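Local coordinates for lovastatin nonaketide synthase, polyketide synthase component (Aspergillus terreus, PDB 7CPX), which catalyses, together with the partner enzyme LovC, the iterative assembly of dihydromonacolin L from malonyl-CoA units during lovastatin biosynthesis, at residues Met1141-Leu1146 with Val2361-Leu2366; Ser1847-Glu1852 with Ala2118-Pro2123; Cys1877-Arg1882 with Pro2123-Val2128; Gly2205-Val2210 with Leu2231-Val2236. The protein carries 2 engineered substitutions. All coordinates share one frame; numbering follows the deposited sequence.

Contact 1: Met1141-Leu1146 with Val2361-Leu2366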
loop_
_atom_site.group_PDB
_atom_site.type_symbol
_atom_site.label_atom_id
_atom_site.label_comp_id
_atom_site.label_asym_id
_atom_site.label_seq_id
_atom_site.Cartn_x
_atom_site.Cartn_y
_atom_site.Cartn_z
ATOM N N MET A 1141 26.875 -30.387 11.526
ATOM C CA MET A 1141 27.746 -29.285 11.163
ATOM C C MET A 1141 29.161 -29.592 11.623
ATOM O O MET A 1141 29.387 -30.385 12.539
ATOM C CB MET A 1141 27.264 -27.961 11.767
ATOM C CG MET A 1141 28.091 -26.756 11.351
ATOM S SD MET A 1141 27.335 -25.182 11.798
ATOM C CE MET A 1141 27.285 -25.322 13.580
ATOM N N GLN A 1142 30.119 -28.947 10.967
ATOM C CA GLN A 1142 31.523 -29.079 11.317
ATOM C C GLN A 1142 32.234 -27.800 10.903
ATOM O O GLN A 1142 32.025 -27.308 9.791
ATOM C CB GLN A 1142 32.147 -30.303 10.643
ATOM C CG GLN A 1142 31.947 -30.370 9.136
ATOM C CD GLN A 1142 30.758 -31.219 8.743
ATOM O OE1 GLN A 1142 29.638 -30.993 9.201
ATOM N NE2 GLN A 1142 30.996 -32.211 7.896
ATOM N N ARG A 1143 33.072 -27.274 11.794
ATOM C CA ARG A 1143 33.642 -25.943 11.625
ATOM C C ARG A 1143 35.157 -25.969 11.758
ATOM O O ARG A 1143 35.717 -26.771 12.507
ATOM C CB ARG A 1143 33.079 -24.960 12.655
ATOM C CG ARG A 1143 33.561 -25.212 14.080
ATOM C CD ARG A 1143 33.167 -24.089 15.009
ATOM N NE ARG A 1143 33.679 -22.803 14.555
ATOM C CZ ARG A 1143 34.940 -22.413 14.686
ATOM N NH1 ARG A 1143 35.848 -23.193 15.250
ATOM N NH2 ARG A 1143 35.300 -21.215 14.240
ATOM N N ALA A 1144 35.810 -25.058 11.040
ATOM C CA ALA A 1144 37.241 -24.827 11.185
ATOM C C ALA A 1144 37.647 -23.688 10.263
ATOM O O ALA A 1144 36.937 -23.352 9.312
ATOM C CB ALA A 1144 38.059 -26.075 10.865
ATOM N N ASP A 1145 38.809 -23.101 10.558
ATOM C CA ASP A 1145 39.401 -22.067 9.713
ATOM C C ASP A 1145 38.406 -20.946 9.437
ATOM O O ASP A 1145 38.273 -20.466 8.310
ATOM C CB ASP A 1145 39.918 -22.665 8.406
ATOM C CG ASP A 1145 40.957 -23.745 8.627
ATOM O OD1 ASP A 1145 41.309 -24.002 9.798
ATOM O OD2 ASP A 1145 41.420 -24.338 7.631
ATOM N N LEU A 1146 37.697 -20.523 10.482
ATOM C CA LEU A 1146 36.686 -19.477 10.354
ATOM C C LEU A 1146 35.650 -19.858 9.301
ATOM O O LEU A 1146 35.203 -19.029 8.507
ATOM C CB LEU A 1146 37.333 -18.131 10.019
ATOM C CG LEU A 1146 36.445 -16.894 10.152
ATOM C CD1 LEU A 1146 35.864 -16.802 11.549
ATOM C CD2 LEU A 1146 37.228 -15.637 9.815
ATOM N N VAL A 2361 39.225 -20.670 25.517
ATOM C CA VAL A 2361 40.023 -19.848 24.617
ATOM C C VAL A 2361 39.639 -20.240 23.199
ATOM O O VAL A 2361 39.832 -21.391 22.789
ATOM C CB VAL A 2361 41.526 -20.030 24.858
ATOM C CG1 VAL A 2361 42.322 -19.201 23.872
ATOM C CG2 VAL A 2361 41.881 -19.649 26.281
ATOM N N GLU A 2362 39.100 -19.289 22.445
ATOM C CA GLU A 2362 38.662 -19.586 21.093
ATOM C C GLU A 2362 39.865 -19.768 20.173
ATOM O O GLU A 2362 40.992 -19.378 20.488
ATOM C CB GLU A 2362 37.767 -18.472 20.547
ATOM C CG GLU A 2362 36.891 -17.779 21.577
ATOM C CD GLU A 2362 36.093 -18.743 22.433
ATOM O OE1 GLU A 2362 36.706 -19.605 23.098
ATOM O OE2 GLU A 2362 34.850 -18.635 22.442
ATOM N N GLU A 2363 39.606 -20.379 19.017
ATOM C CA GLU A 2363 40.639 -20.505 17.996
ATOM C C GLU A 2363 41.235 -19.142 17.667
ATOM O O GLU A 2363 42.458 -18.959 17.684
ATOM C CB GLU A 2363 40.042 -21.157 16.747
ATOM C CG GLU A 2363 40.957 -21.197 15.534
ATOM C CD GLU A 2363 40.273 -21.800 14.322
ATOM O OE1 GLU A 2363 39.295 -22.554 14.507
ATOM O OE2 GLU A 2363 40.705 -21.514 13.187
ATOM N N HIS A 2364 40.375 -18.164 17.387
ATOM C CA HIS A 2364 40.851 -16.830 17.050
ATOM C C HIS A 2364 41.301 -16.060 18.283
ATOM O O HIS A 2364 42.217 -15.238 18.193
ATOM C CB HIS A 2364 39.756 -16.073 16.303
ATOM C CG HIS A 2364 39.138 -16.872 15.201
ATOM N ND1 HIS A 2364 39.765 -17.077 13.990
ATOM C CD2 HIS A 2364 37.965 -17.544 15.137
ATOM C CE1 HIS A 2364 38.998 -17.830 13.223
ATOM N NE2 HIS A 2364 37.900 -18.127 13.894
ATOM N N GLU A 2365 40.696 -16.319 19.442
ATOM C CA GLU A 2365 41.237 -15.757 20.673
ATOM C C GLU A 2365 42.592 -16.369 20.998
ATOM O O GLU A 2365 43.470 -15.686 21.535
ATOM C CB GLU A 2365 40.262 -15.962 21.828
ATOM C CG GLU A 2365 39.115 -14.970 21.840
ATOM C CD GLU A 2365 38.320 -15.020 23.125
ATOM O OE1 GLU A 2365 38.495 -15.993 23.889
ATOM O OE2 GLU A 2365 37.521 -14.093 23.373
ATOM N N LEU A 2366 42.788 -17.647 20.672
ATOM C CA LEU A 2366 44.115 -18.236 20.800
ATOM C C LEU A 2366 45.095 -17.576 19.841
ATOM O O LEU A 2366 46.263 -17.358 20.183
ATOM C CB LEU A 2366 44.056 -19.741 20.547
ATOM C CG LEU A 2366 45.414 -20.442 20.464
ATOM C CD1 LEU A 2366 46.228 -20.204 21.722
ATOM C CD2 LEU A 2366 45.226 -21.923 20.233
#
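R1143 and E2363 make the salt bridge between these two segments, which belong to the dehydratase and ketoreductase domains. R1143 NH1 lies 3.6 Å from E2363 OE1, a long salt bridge. The carboxylate oxygen sits at the edge of the guanidinium, yet the two flat groups are turned 66° apart, so they do not form a side-by-side, two-pronged pair. E2363 gets there with an extended chain, CG anti to the backbone N (chi1 173°). The second element is less polar: L1146 crosses the H2364 side chain at about a right angle, with L1146 CD1 at 3.4 Å from H2364 NE2 and L1146 CB at 3.6 Å from H2364 CE1. On the same imidazole the E2363 carboxyl carbon lies over one face, toward the rim. R1143 NH2 is also near the ring, 4.1 Å from H2364 NE2, with the planes almost perpendicular at 85°.

The next shell sets these groups. The stronger polar partner of R1143 is the A1183 carbonyl, bonded to NH2, while NE makes a weak bond to the G1182 carbonyl; the arginine is therefore held from the dehydratase side. D1145 OD1 approaches E2363 OE2 to 4.2 Å, a like-charge pair that R1143 probably eases. D1145 OD2 bonds weakly to W2197 NE1 of the ketoreductase, and E2365 adds a salt bridge to R1193.

Strand 1140-1144 lies in the part predicted to form the C-terminal hotdog fold, beside strands 1113-1115 and 1147-1152. R1143 to L1146 face the first turn of helix 2363-2385, and helix 2167-2178 touches both D1145 and E2363.

Contact 2: Ser1847-Glu1852 with Ala2118-Pro2123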
loop_
_atom_site.group_PDB
_atom_site.type_symbol
_atom_site.label_atom_id
_atom_site.label_comp_id
_atom_site.label_asym_id
_atom_site.label_seq_id
_atom_site.Cartn_x
_atom_site.Cartn_y
_atom_site.Cartn_z
ATOM N N SER A 1847 31.005 5.254 8.599
ATOM C CA SER A 1847 30.045 6.139 9.249
ATOM C C SER A 1847 30.697 7.455 9.651
ATOM O O SER A 1847 30.121 8.532 9.453
ATOM C CB SER A 1847 29.440 5.443 10.467
ATOM O OG SER A 1847 28.505 6.281 11.123
ATOM N N SER A 1848 31.897 7.392 10.217
ATOM C CA SER A 1848 32.607 8.583 10.667
ATOM C C SER A 1848 34.073 8.217 10.873
ATOM O O SER A 1848 34.522 7.134 10.483
ATOM C CB SER A 1848 31.972 9.144 11.944
ATOM O OG SER A 1848 32.650 10.308 12.379
ATOM N N TYR A 1849 34.821 9.129 11.488
ATOM C CA TYR A 1849 36.233 8.938 11.779
ATOM C C TYR A 1849 36.453 8.901 13.285
ATOM O O TYR A 1849 35.735 9.551 14.051
ATOM C CB TYR A 1849 37.080 10.057 11.167
ATOM C CG TYR A 1849 37.063 10.091 9.658
ATOM C CD1 TYR A 1849 37.978 9.358 8.919
ATOM C CD2 TYR A 1849 36.135 10.860 8.972
ATOM C CE1 TYR A 1849 37.970 9.387 7.541
ATOM C CE2 TYR A 1849 36.118 10.894 7.592
ATOM C CZ TYR A 1849 37.038 10.156 6.881
ATOM O OH TYR A 1849 37.025 10.187 5.506
ATOM N N PHE A 1850 37.458 8.136 13.704
ATOM C CA PHE A 1850 37.797 8.029 15.114
ATOM C C PHE A 1850 39.291 7.784 15.251
ATOM O O PHE A 1850 39.921 7.192 14.373
ATOM C CB PHE A 1850 37.019 6.900 15.800
ATOM C CG PHE A 1850 37.116 5.579 15.090
ATOM C CD1 PHE A 1850 38.292 4.851 15.106
ATOM C CD2 PHE A 1850 36.028 5.063 14.413
ATOM C CE1 PHE A 1850 38.384 3.639 14.456
ATOM C CE2 PHE A 1850 36.111 3.851 13.763
ATOM C CZ PHE A 1850 37.291 3.136 13.784
ATOM N N LEU A 1851 39.847 8.232 16.371
ATOM C CA LEU A 1851 41.239 7.953 16.685
ATOM C C LEU A 1851 41.369 6.516 17.167
ATOM O O LEU A 1851 40.595 6.067 18.019
ATOM C CB LEU A 1851 41.747 8.919 17.753
ATOM C CG LEU A 1851 41.703 10.402 17.386
ATOM C CD1 LEU A 1851 42.052 11.267 18.587
ATOM C CD2 LEU A 1851 42.644 10.689 16.231
ATOM N N GLU A 1852 42.348 5.794 16.627
ATOM C CA GLU A 1852 42.599 4.423 17.040
ATOM C C GLU A 1852 44.099 4.202 17.154
ATOM O O GLU A 1852 44.901 4.946 16.589
ATOM C CB GLU A 1852 41.989 3.409 16.063
ATOM C CG GLU A 1852 42.633 3.393 14.686
ATOM C CD GLU A 1852 42.114 2.263 13.820
ATOM O OE1 GLU A 1852 41.142 1.597 14.232
ATOM O OE2 GLU A 1852 42.682 2.037 12.730
ATOM N N ALA A 2118 33.712 15.156 11.777
ATOM C CA ALA A 2118 33.893 14.865 10.366
ATOM C C ALA A 2118 32.906 13.797 9.907
ATOM O O ALA A 2118 32.266 13.110 10.709
ATOM C CB ALA A 2118 35.323 14.413 10.084
ATOM N N ASP A 2119 32.789 13.661 8.588
ATOM C CA ASP A 2119 31.885 12.689 7.990
ATOM C C ASP A 2119 32.526 12.145 6.724
ATOM O O ASP A 2119 32.920 12.918 5.846
ATOM C CB ASP A 2119 30.527 13.324 7.672
ATOM C CG ASP A 2119 29.511 12.312 7.185
ATOM O OD1 ASP A 2119 29.845 11.109 7.133
ATOM O OD2 ASP A 2119 28.379 12.719 6.852
ATOM N N LYS A 2120 32.628 10.818 6.636
ATOM C CA LYS A 2120 33.236 10.204 5.462
ATOM C C LYS A 2120 32.433 10.508 4.205
ATOM O O LYS A 2120 33.005 10.824 3.156
ATOM C CB LYS A 2120 33.360 8.695 5.667
ATOM C CG LYS A 2120 34.176 7.969 4.603
ATOM C CD LYS A 2120 33.354 7.637 3.360
ATOM C CE LYS A 2120 34.057 6.613 2.484
ATOM N NZ LYS A 2120 33.201 6.172 1.349
ATOM N N THR A 2121 31.103 10.415 4.288
ATOM C CA THR A 2121 30.271 10.686 3.122
ATOM C C THR A 2121 30.394 12.130 2.658
ATOM O O THR A 2121 30.161 12.412 1.477
ATOM C CB THR A 2121 28.808 10.364 3.429
ATOM O OG1 THR A 2121 28.333 11.223 4.472
ATOM C CG2 THR A 2121 28.661 8.913 3.866
ATOM N N ARG A 2122 30.759 13.045 3.553
ATOM C CA ARG A 2122 30.999 14.434 3.190
ATOM C C ARG A 2122 32.476 14.759 3.373
ATOM O O ARG A 2122 32.835 15.500 4.297
ATOM C CB ARG A 2122 30.156 15.384 4.040
ATOM C CG ARG A 2122 28.668 15.358 3.753
ATOM C CD ARG A 2122 27.971 16.478 4.510
ATOM N NE ARG A 2122 26.521 16.444 4.362
ATOM C CZ ARG A 2122 25.706 15.711 5.108
ATOM N NH1 ARG A 2122 26.167 14.897 6.044
ATOM N NH2 ARG A 2122 24.394 15.797 4.911
ATOM N N PRO A 2123 33.359 14.229 2.531
ATOM C CA PRO A 2123 34.779 14.563 2.669
ATOM C C PRO A 2123 34.999 16.054 2.478
ATOM O O PRO A 2123 34.367 16.691 1.634
ATOM C CB PRO A 2123 35.450 13.739 1.565
ATOM C CG PRO A 2123 34.383 13.510 0.560
ATOM C CD PRO A 2123 33.092 13.430 1.323
#
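Y1849 and S1848, at the start of strand 1849-1853, meet a loop shaped by an Asx turn at D2119, just after helix 2111-2117. The contact thus joins the two-stranded antiparallel hairpin of 1838-1842 and 1849-1853 to that loop.

The tyrosine carries most of the packing. With CG anti to the carbonyl carbon (chi1 -65°), its ring runs along the loop: CD2 of Y1849 touches CB of A2118 at 3.8 Å, and CE2 of Y1849 lies 3.6 Å from the backbone N of K2120. The carbonyl carbon of D2119 is near the ring plane, at its edge. K2120 bends at chi2 (-83°), which sends its amine end away while its CG stays 3.7 Å from Y1849 OH. F2114 and H1879 also pack on Y1849.

The polar part is slight. S1848 OG gives a weak hydrogen bond, 3.3 Å, to A2118 O. Nearby, S1847 O and D2119 OD1 are two acceptors and do not bond. The aspartate is engaged within its own loop instead, through a salt bridge from its OD2 to R2122 NH1; that arginine nitrogen also bonds to the E1054 carbonyl of the second subunit.

In the Asx turn itself, T2121 N donates to D2119 OD1 over 3.2 Å, reaching the oxygen from above the carboxylate, 69° out of its plane.

Contact 3: Cys1877-Arg1882 with Pro2123-Val2128; sequences CPHALR and PDLSTV
The imidazole of H1879 is the main side chain of strand 1869-1883 to meet the loop leading to strand 2128-2130, at the corner where the chain bends through P1878 and H1879. Apolar packing flanks the ring at two places: P2123 CB comes to 3.3 Å from H1879 CE1, and L2125 CD2 to 3.6 Å from H1879 CD2, each crossing the histidine at about a right angle. P1878 CB lies over the centre of one ring face. Elsewhere P1878 CG lies 4.3 Å from T2127 CG2, a loose contact.

One polar link spans the segments. H1879 NE2 donates a weak hydrogen bond to D2124 O, 3.3 Å long with an N-H...O angle of 142°, and the acceptor lies in the ring plane at the edge. D2124 O is also the acceptor of the type II turn from D2124 to T2127, through a weak 3.2 Å bond from T2127 N; S2126, at phi 65°, takes the left-handed corner of that turn.

The weak bond, consistent with NE2 as donor, links the turn carbonyl to the corner; most of the contact is apolar packing, with two prolines and a leucine about the buried histidine.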
loop_
_atom_site.group_PDB
_atom_site.type_symbol
_atom_site.label_atom_id
_atom_site.label_comp_id
_atom_site.label_asym_id
_atom_site.label_seq_id
_atom_site.Cartn_x
_atom_site.Cartn_y
_atom_site.Cartn_z
ATOM N N CYS A 1877 46.583 15.305 5.870
ATOM C CA CYS A 1877 45.347 15.372 5.102
ATOM C C CYS A 1877 44.436 14.212 5.495
ATOM O O CYS A 1877 44.858 13.053 5.423
ATOM C CB CYS A 1877 45.636 15.324 3.607
ATOM S SG CYS A 1877 44.154 15.374 2.580
ATOM N N PRO A 1878 43.194 14.475 5.914
ATOM C CA PRO A 1878 42.336 13.366 6.366
ATOM C C PRO A 1878 42.133 12.289 5.318
ATOM O O PRO A 1878 42.078 11.102 5.663
ATOM C CB PRO A 1878 41.009 14.058 6.711
ATOM C CG PRO A 1878 41.306 15.509 6.788
ATOM C CD PRO A 1878 42.485 15.765 5.919
ATOM N N HIS A 1879 42.018 12.667 4.051
ATOM C CA HIS A 1879 41.705 11.740 2.974
ATOM C C HIS A 1879 42.974 11.332 2.240
ATOM O O HIS A 1879 43.854 12.160 1.988
ATOM C CB HIS A 1879 40.719 12.375 1.995
ATOM C CG HIS A 1879 39.699 13.250 2.654
ATOM N ND1 HIS A 1879 38.592 12.744 3.299
ATOM C CD2 HIS A 1879 39.624 14.596 2.774
ATOM C CE1 HIS A 1879 37.876 13.742 3.786
ATOM N NE2 HIS A 1879 38.480 14.875 3.481
ATOM N N ALA A 1880 43.063 10.050 1.900
ATOM C CA ALA A 1880 44.193 9.545 1.135
ATOM C C ALA A 1880 44.024 9.905 -0.333
ATOM O O ALA A 1880 42.933 9.761 -0.894
ATOM C CB ALA A 1880 44.321 8.032 1.294
ATOM N N LEU A 1881 45.103 10.368 -0.953
ATOM C CA LEU A 1881 45.084 10.789 -2.345
ATOM C C LEU A 1881 45.789 9.762 -3.219
ATOM O O LEU A 1881 46.885 9.297 -2.894
ATOM C CB LEU A 1881 45.750 12.153 -2.511
ATOM C CG LEU A 1881 44.888 13.352 -2.118
ATOM C CD1 LEU A 1881 44.614 13.359 -0.624
ATOM C CD2 LEU A 1881 45.557 14.638 -2.547
ATOM N N ARG A 1882 45.150 9.415 -4.331
ATOM C CA ARG A 1882 45.762 8.511 -5.292
ATOM C C ARG A 1882 47.004 9.157 -5.892
ATOM O O ARG A 1882 47.022 10.357 -6.180
ATOM C CB ARG A 1882 44.761 8.154 -6.390
ATOM C CG ARG A 1882 45.231 7.070 -7.342
ATOM C CD ARG A 1882 44.228 6.862 -8.464
ATOM N NE ARG A 1882 44.623 5.787 -9.366
ATOM C CZ ARG A 1882 43.970 5.462 -10.474
ATOM N NH1 ARG A 1882 42.883 6.114 -10.854
ATOM N NH2 ARG A 1882 44.419 4.457 -11.220
ATOM N N PRO A 2123 33.359 14.229 2.531
ATOM C CA PRO A 2123 34.779 14.563 2.669
ATOM C C PRO A 2123 34.999 16.054 2.478
ATOM O O PRO A 2123 34.367 16.691 1.634
ATOM C CB PRO A 2123 35.450 13.739 1.565
ATOM C CG PRO A 2123 34.383 13.510 0.560
ATOM C CD PRO A 2123 33.092 13.430 1.323
ATOM N N ASP A 2124 35.897 16.613 3.279
ATOM C CA ASP A 2124 36.232 18.031 3.213
ATOM C C ASP A 2124 37.639 18.126 2.629
ATOM O O ASP A 2124 38.630 18.179 3.357
ATOM C CB ASP A 2124 36.139 18.687 4.585
ATOM C CG ASP A 2124 36.039 20.197 4.503
ATOM O OD1 ASP A 2124 36.602 20.779 3.552
ATOM O OD2 ASP A 2124 35.397 20.801 5.386
ATOM N N LEU A 2125 37.716 18.141 1.302
ATOM C CA LEU A 2125 39.003 18.229 0.636
ATOM C C LEU A 2125 39.658 19.571 0.937
ATOM O O LEU A 2125 38.985 20.575 1.189
ATOM C CB LEU A 2125 38.837 18.041 -0.872
ATOM C CG LEU A 2125 37.999 16.827 -1.285
ATOM C CD1 LEU A 2125 38.083 16.598 -2.784
ATOM C CD2 LEU A 2125 38.431 15.583 -0.524
ATOM N N SER A 2126 40.989 19.578 0.919
ATOM C CA SER A 2126 41.796 20.724 1.325
ATOM C C SER A 2126 41.637 21.043 2.806
ATOM O O SER A 2126 41.906 22.170 3.231
ATOM C CB SER A 2126 41.468 21.965 0.486
ATOM O OG SER A 2126 41.669 21.711 -0.893
ATOM N N THR A 2127 41.192 20.072 3.597
ATOM C CA THR A 2127 41.178 20.188 5.046
ATOM C C THR A 2127 42.416 19.518 5.623
ATOM O O THR A 2127 42.929 18.541 5.070
ATOM C CB THR A 2127 39.920 19.545 5.632
ATOM O OG1 THR A 2127 38.762 20.245 5.164
ATOM C CG2 THR A 2127 39.958 19.579 7.150
ATOM N N VAL A 2128 42.900 20.055 6.740
ATOM C CA VAL A 2128 44.122 19.569 7.365
ATOM C C VAL A 2128 43.872 19.325 8.847
ATOM O O VAL A 2128 43.419 20.223 9.571
ATOM C CB VAL A 2128 45.298 20.544 7.161
ATOM C CG1 VAL A 2128 44.952 21.920 7.676
ATOM C CG2 VAL A 2128 46.542 20.020 7.851
#

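Contact 4: Gly2205-Val2210 with Leu2231-Val2236; sequences GGRVTV and LHLPPV
R2207 and L2233 pack a charged group against an aliphatic one: L2233 CD2 lies over one face of the guanidinium, 3.3 Å from R2207 NH2 and 3.5 Å from R2207 CZ. The arginine leaves the strand with CG opposite its backbone N (chi1 -180°) and folds at chi3 (58°), which turns its flat end across the leucine. P2234 CD stands near the plane at its edge.

Purely van der Waals contacts continue two residues further along the strand, on the same side. T2209 CG2 touches L2233 CD1 at 3.9 Å, and T2209 OG1 meets L2231 CD1 tip to tip at 4.0 Å.

Polar contacts do not bridge the segments: R2207 NH2 is 3.9 Å from H2232 O, without a hydrogen bond. R2207 NE instead bonds weakly to H2183 ND1 on the adjacent strand. H2232 has positive phi and closes helix 2218-2230 with a Schellman motif, its ND1 bonded to the K2229 carbonyl.

In the ketoreductase Rossmann fold, the contact sets the first strand (2207-2210) of a beta-alpha-beta crossover against the loop leading from its helix into strand 2236-2241. With no directional bond across it, the contact rests on leucine methyls against a threonine and a guanidinium face.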
loop_
_atom_site.group_PDB
_atom_site.type_symbol
_atom_site.label_atom_id
_atom_site.label_comp_id
_atom_site.label_asym_id
_atom_site.label_seq_id
_atom_site.Cartn_x
_atom_site.Cartn_y
_atom_site.Cartn_z
ATOM N N GLY A 2205 48.417 -16.473 0.614
ATOM C CA GLY A 2205 49.637 -15.737 0.351
ATOM C C GLY A 2205 50.802 -16.164 1.219
ATOM O O GLY A 2205 51.555 -15.319 1.714
ATOM N N GLY A 2206 50.963 -17.470 1.415
ATOM C CA GLY A 2206 52.091 -17.980 2.169
ATOM C C GLY A 2206 52.357 -19.448 1.918
ATOM O O GLY A 2206 51.427 -20.258 1.873
ATOM N N ARG A 2207 53.629 -19.802 1.757
ATOM C CA ARG A 2207 54.020 -21.185 1.507
ATOM C C ARG A 2207 54.086 -21.924 2.836
ATOM O O ARG A 2207 54.904 -21.596 3.702
ATOM C CB ARG A 2207 55.358 -21.235 0.777
ATOM C CG ARG A 2207 55.842 -22.642 0.469
ATOM C CD ARG A 2207 57.027 -22.627 -0.485
ATOM N NE ARG A 2207 58.153 -21.864 0.041
ATOM C CZ ARG A 2207 59.296 -21.672 -0.605
ATOM N NH1 ARG A 2207 59.501 -22.171 -1.813
ATOM N NH2 ARG A 2207 60.257 -20.959 -0.025
ATOM N N VAL A 2208 53.222 -22.919 3.004
ATOM C CA VAL A 2208 53.153 -23.712 4.223
ATOM C C VAL A 2208 53.579 -25.134 3.897
ATOM O O VAL A 2208 53.148 -25.708 2.890
ATOM C CB VAL A 2208 51.740 -23.689 4.832
ATOM C CG1 VAL A 2208 51.723 -24.442 6.147
ATOM C CG2 VAL A 2208 51.277 -22.257 5.025
ATOM N N THR A 2209 54.430 -25.698 4.748
ATOM C CA THR A 2209 54.928 -27.051 4.558
ATOM C C THR A 2209 54.924 -27.777 5.893
ATOM O O THR A 2209 54.924 -27.158 6.957
ATOM C CB THR A 2209 56.342 -27.054 3.960
ATOM O OG1 THR A 2209 56.807 -28.403 3.829
ATOM C CG2 THR A 2209 57.300 -26.272 4.846
ATOM N N VAL A 2210 54.913 -29.106 5.821
ATOM C CA VAL A 2210 54.967 -29.970 6.994
ATOM C C VAL A 2210 56.336 -30.635 7.029
ATOM O O VAL A 2210 56.839 -31.099 6.000
ATOM C CB VAL A 2210 53.840 -31.021 6.985
ATOM C CG1 VAL A 2210 52.487 -30.338 6.919
ATOM C CG2 VAL A 2210 54.013 -31.988 5.825
ATOM N N LEU A 2231 64.590 -27.318 1.195
ATOM C CA LEU A 2231 63.430 -26.701 0.566
ATOM C C LEU A 2231 63.683 -25.250 0.182
ATOM O O LEU A 2231 62.816 -24.635 -0.447
ATOM C CB LEU A 2231 62.225 -26.789 1.503
ATOM C CG LEU A 2231 61.698 -28.203 1.761
ATOM C CD1 LEU A 2231 60.755 -28.215 2.950
ATOM C CD2 LEU A 2231 60.999 -28.749 0.527
ATOM N N HIS A 2232 64.836 -24.692 0.552
ATOM C CA HIS A 2232 65.211 -23.324 0.197
ATOM C C HIS A 2232 64.306 -22.300 0.874
ATOM O O HIS A 2232 64.089 -21.205 0.351
ATOM C CB HIS A 2232 65.199 -23.124 -1.321
ATOM C CG HIS A 2232 66.100 -24.065 -2.059
ATOM N ND1 HIS A 2232 67.099 -24.781 -1.436
ATOM C CD2 HIS A 2232 66.149 -24.410 -3.367
ATOM C CE1 HIS A 2232 67.727 -25.524 -2.329
ATOM N NE2 HIS A 2232 67.170 -25.319 -3.509
ATOM N N LEU A 2233 63.773 -22.649 2.038
ATOM C CA LEU A 2233 62.950 -21.725 2.795
ATOM C C LEU A 2233 63.821 -20.672 3.473
ATOM O O LEU A 2233 65.003 -20.906 3.738
ATOM C CB LEU A 2233 62.138 -22.478 3.841
ATOM C CG LEU A 2233 61.359 -23.698 3.349
ATOM C CD1 LEU A 2233 60.697 -24.412 4.515
ATOM C CD2 LEU A 2233 60.325 -23.297 2.313
ATOM N N PRO A 2234 63.265 -19.501 3.769
ATOM C CA PRO A 2234 64.036 -18.473 4.474
ATOM C C PRO A 2234 64.454 -18.953 5.851
ATOM O O PRO A 2234 63.926 -19.956 6.356
ATOM C CB PRO A 2234 63.056 -17.294 4.569
ATOM C CG PRO A 2234 62.097 -17.508 3.468
ATOM C CD PRO A 2234 61.953 -18.992 3.330
ATOM N N PRO A 2235 65.401 -18.269 6.492
ATOM C CA PRO A 2235 65.822 -18.682 7.834
ATOM C C PRO A 2235 64.679 -18.584 8.831
ATOM O O PRO A 2235 63.779 -17.751 8.700
ATOM C CB PRO A 2235 66.948 -17.698 8.176
ATOM C CG PRO A 2235 67.397 -17.152 6.864
ATOM C CD PRO A 2235 66.180 -17.120 6.002
ATOM N N VAL A 2236 64.726 -19.452 9.839
ATOM C CA VAL A 2236 63.679 -19.474 10.854
ATOM C C VAL A 2236 63.717 -18.166 11.629
ATOM O O VAL A 2236 64.706 -17.852 12.303
ATOM C CB VAL A 2236 63.847 -20.679 11.784
ATOM C CG1 VAL A 2236 62.734 -20.706 12.812
ATOM C CG2 VAL A 2236 63.861 -21.969 10.984
#

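Contacts 2 and 3 are neighbours, with centres 11 Å apart: they share P2123, Y1849 OH comes within 3.7 Å of H1879 ND1, and their segments alternate along the chain. One continuous loop, between helix 2111-2117 and strand 2128-2130, therefore packs on strands 1849-1853 and 1869-1883 in turn. Contact 4 follows later, inside the ketoreductase sheet, about 41 Å between centres from either. Contact 1 spans all three in sequence; its centre is 24 Å from that of contact 4, and their nearest atoms are about 10 Å apart without touching. Contact 1 thus joins two domains, contacts 2 and 3 hold one loop against two strands, and contact 4 is local to the ketoreductase.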